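Local coordinates for peptidase M16 inactive domain family protein (Pseudomonas fluorescens, PDB 3GWB), which is an M16 peptidase family protein carrying the family's inactive domain, probably related to metal-dependent hydrolases, its own activity being uncertain, at residues E291-T296 / L327-D332. Residues are numbered along the deposited sequence; the frame is centred on the assembly and turned at random.
Sequences EKRGLT and LKLVQD
Leu329 reaches out from helix 323-340 to meet Arg293 and Leu295, which point at it from the turn after helix 284-292. The leucine extends toward that turn because its CG lies anti to the backbone N (chi1 171°), and Arg293 advances against it from the facing segment. Bends at chi2 (86°) and chi3 set the guanidinium against the end of the leucine, where it meets CD1 obliquely. CD2 of Leu329 lies 3.7 Å from NE of Arg293, and CD1 of Leu329 is 3.7 Å from CZ of Arg293; the still shorter approach of NH2 to CD1 is doubtful. That same CD2 also touches CD1 of Leu295 at 3.9 Å, an apolar contact made at a slant, and one methyl thus serves both neighbours. Between the two residues, Gly294 is where the chain leaves helical geometry, its positive phi (57°) favouring glycine. In the α/β fold of this domain, helix 323-340 packs on the five-stranded sheet through Leu327 and Gln331, while Leu329 also touches Val289, illustrating how a leucine on one helix can pack on the turn that ends another. Replacing Leu329 with alanine would remove both methyls, and CD1 of Leu295 would probably lose its apolar neighbour on this helix while the arginine head became freer to turn. At this surface site NE of Arg293 has a hydrogen-bonding partner beyond the two segments, and NH2 makes a long, weak ion pair with Glu288, whose carboxylate also forms a salt bridge with Lys292.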
ATOM      1  N   GLU A 291     -24.430  11.290   7.497  1.00 24.70           N
ATOM      2  CA  GLU A 291     -25.730  11.314   6.829  1.00 27.52           C
ATOM      3  C   GLU A 291     -26.659  12.477   7.180  1.00 28.76           C
ATOM      4  O   GLU A 291     -27.052  13.254   6.305  1.00 28.53           O
ATOM      5  CB  GLU A 291     -26.457   9.992   7.092  1.00 31.78           C
ATOM      6  CG  GLU A 291     -27.810   9.889   6.425  1.00 38.85           C
ATOM      7  CD  GLU A 291     -27.719  10.126   4.939  1.00 43.10           C
ATOM      8  OE1 GLU A 291     -26.938   9.405   4.276  1.00 46.61           O
ATOM      9  OE2 GLU A 291     -28.425  11.030   4.436  1.00 44.82           O
ATOM     10  N   LYS A 292     -27.022  12.588   8.453  1.00 28.28           N
ATOM     11  CA  LYS A 292     -27.924  13.642   8.908  1.00 29.14           C
ATOM     12  C   LYS A 292     -27.285  15.020   9.095  1.00 28.73           C
ATOM     13  O   LYS A 292     -27.904  16.041   8.796  1.00 27.35           O
ATOM     14  CB  LYS A 292     -28.586  13.227  10.229  1.00 29.20           C
ATOM     15  CG  LYS A 292     -29.413  11.948  10.164  1.00 29.84           C
ATOM     16  CD  LYS A 292     -30.027  11.624  11.527  1.00 31.19           C
ATOM     17  CE  LYS A 292     -30.872  10.359  11.480  1.00 30.42           C
ATOM     18  NZ  LYS A 292     -31.428  10.005  12.822  1.00 32.95           N
ATOM     19  N   ARG A 293     -26.050  15.051   9.583  1.00 29.09           N
ATOM     20  CA  ARG A 293     -25.370  16.314   9.855  1.00 29.67           C
ATOM     21  C   ARG A 293     -24.282  16.743   8.872  1.00 29.98           C
ATOM     22  O   ARG A 293     -23.879  17.905   8.872  1.00 30.85           O
ATOM     23  CB  ARG A 293     -24.760  16.268  11.256  1.00 30.72           C
ATOM     24  CG  ARG A 293     -25.282  17.311  12.218  1.00 35.20           C
ATOM     25  CD  ARG A 293     -26.552  16.866  12.914  1.00 36.60           C
ATOM     26  NE  ARG A 293     -26.363  15.607  13.627  1.00 38.73           N
ATOM     27  CZ  ARG A 293     -27.187  15.138  14.562  1.00 38.44           C
ATOM     28  NH1 ARG A 293     -28.264  15.823  14.911  1.00 37.29           N
ATOM     29  NH2 ARG A 293     -26.941  13.967  15.133  1.00 39.91           N
ATOM     30  N   GLY A 294     -23.791  15.815   8.056  1.00 30.25           N
ATOM     31  CA  GLY A 294     -22.742  16.153   7.109  1.00 28.04           C
ATOM     32  C   GLY A 294     -21.507  16.744   7.773  1.00 26.32           C
ATOM     33  O   GLY A 294     -20.883  17.658   7.235  1.00 26.47           O
ATOM     34  N   LEU A 295     -21.140  16.211   8.937  1.00 23.89           N
ATOM     35  CA  LEU A 295     -19.985  16.707   9.685  1.00 21.41           C
ATOM     36  C   LEU A 295     -18.667  15.968   9.441  1.00 20.42           C
ATOM     37  O   LEU A 295     -17.628  16.354   9.984  1.00 21.37           O
ATOM     38  CB  LEU A 295     -20.298  16.682  11.181  1.00 21.43           C
ATOM     39  CG  LEU A 295     -21.324  17.714  11.649  1.00 21.23           C
ATOM     40  CD1 LEU A 295     -21.854  17.331  13.020  1.00 20.34           C
ATOM     41  CD2 LEU A 295     -20.671  19.099  11.674  1.00 19.90           C
ATOM     42  N   THR A 296     -18.702  14.920   8.625  1.00 18.89           N
ATOM     43  CA  THR A 296     -17.497  14.146   8.355  1.00 18.32           C
ATOM     44  C   THR A 296     -17.688  13.194   7.179  1.00 17.86           C
ATOM     45  O   THR A 296     -18.808  12.936   6.752  1.00 18.43           O
ATOM     46  CB  THR A 296     -17.121  13.305   9.580  1.00 18.93           C
ATOM     47  OG1 THR A 296     -15.897  12.605   9.338  1.00 16.78           O
ATOM     48  CG2 THR A 296     -18.210  12.297   9.861  1.00 18.87           C
ATOM     49  N   LEU A 327     -17.767  16.377  18.697  1.00 18.68           N
ATOM     50  CA  LEU A 327     -17.309  15.488  19.758  1.00 19.50           C
ATOM     51  C   LEU A 327     -18.438  15.188  20.740  1.00 20.35           C
ATOM     52  O   LEU A 327     -18.567  14.063  21.220  1.00 19.06           O
ATOM     53  CB  LEU A 327     -16.126  16.109  20.510  1.00 20.30           C
ATOM     54  CG  LEU A 327     -15.603  15.310  21.713  1.00 20.91           C
ATOM     55  CD1 LEU A 327     -15.070  13.963  21.255  1.00 20.72           C
ATOM     56  CD2 LEU A 327     -14.508  16.099  22.419  1.00 20.27           C
ATOM     57  N   LYS A 328     -19.245  16.203  21.046  1.00 21.86           N
ATOM     58  CA  LYS A 328     -20.367  16.038  21.961  1.00 21.31           C
ATOM     59  C   LYS A 328     -21.373  15.093  21.331  1.00 19.50           C
ATOM     60  O   LYS A 328     -21.917  14.219  22.003  1.00 17.10           O
ATOM     61  CB  LYS A 328     -21.056  17.377  22.228  1.00 24.16           C
ATOM     62  CG  LYS A 328     -20.153  18.462  22.780  1.00 29.72           C
ATOM     63  CD  LYS A 328     -19.672  18.144  24.183  1.00 32.06           C
ATOM     64  CE  LYS A 328     -18.828  19.287  24.743  1.00 34.32           C
ATOM     65  NZ  LYS A 328     -19.565  20.581  24.741  1.00 34.57           N
ATOM     66  N   LEU A 329     -21.625  15.288  20.038  1.00 16.96           N
ATOM     67  CA  LEU A 329     -22.569  14.461  19.296  1.00 17.76           C
ATOM     68  C   LEU A 329     -22.155  12.994  19.327  1.00 17.45           C
ATOM     69  O   LEU A 329     -22.960  12.127  19.652  1.00 18.21           O
ATOM     70  CB  LEU A 329     -22.670  14.935  17.836  1.00 16.42           C
ATOM     71  CG  LEU A 329     -23.452  14.065  16.841  1.00 15.21           C
ATOM     72  CD1 LEU A 329     -24.916  13.990  17.253  1.00 16.10           C
ATOM     73  CD2 LEU A 329     -23.319  14.637  15.431  1.00 13.57           C
ATOM     74  N   VAL A 330     -20.899  12.723  18.985  1.00 18.35           N
ATOM     75  CA  VAL A 330     -20.401  11.351  18.977  1.00 17.52           C
ATOM     76  C   VAL A 330     -20.580  10.722  20.353  1.00 17.95           C
ATOM     77  O   VAL A 330     -21.022   9.578  20.469  1.00 16.83           O
ATOM     78  CB  VAL A 330     -18.907  11.301  18.585  1.00 16.91           C
ATOM     79  CG1 VAL A 330     -18.346   9.908  18.817  1.00 18.76           C
ATOM     80  CG2 VAL A 330     -18.751  11.673  17.122  1.00 18.86           C
ATOM     81  N   GLN A 331     -20.231  11.468  21.396  1.00 18.35           N
ATOM     82  CA  GLN A 331     -20.376  10.962  22.756  1.00 20.36           C
ATOM     83  C   GLN A 331     -21.841  10.649  23.070  1.00 19.68           C
ATOM     84  O   GLN A 331     -22.139   9.617  23.664  1.00 19.81           O
ATOM     85  CB  GLN A 331     -19.834  11.974  23.768  1.00 21.84           C
ATOM     86  CG  GLN A 331     -18.324  12.130  23.727  1.00 26.64           C
ATOM     87  CD  GLN A 331     -17.810  13.121  24.755  1.00 29.32           C
ATOM     88  OE1 GLN A 331     -18.136  14.309  24.705  1.00 32.96           O
ATOM     89  NE2 GLN A 331     -17.003  12.638  25.696  1.00 29.81           N
ATOM     90  N   ASP A 332     -22.747  11.536  22.666  1.00 19.88           N
ATOM     91  CA  ASP A 332     -24.174  11.332  22.909  1.00 20.78           C
ATOM     92  C   ASP A 332     -24.656  10.114  22.137  1.00 18.63           C
ATOM     93  O   ASP A 332     -25.425   9.311  22.657  1.00 18.39           O
ATOM     94  CB  ASP A 332     -24.996  12.553  22.473  1.00 24.72           C
ATOM     95  CG  ASP A 332     -24.607  13.817  23.213  1.00 30.49           C
ATOM     96  OD1 ASP A 332     -24.492  13.770  24.458  1.00 32.37           O
ATOM     97  OD2 ASP A 332     -24.429  14.865  22.550  1.00 34.56           O
TER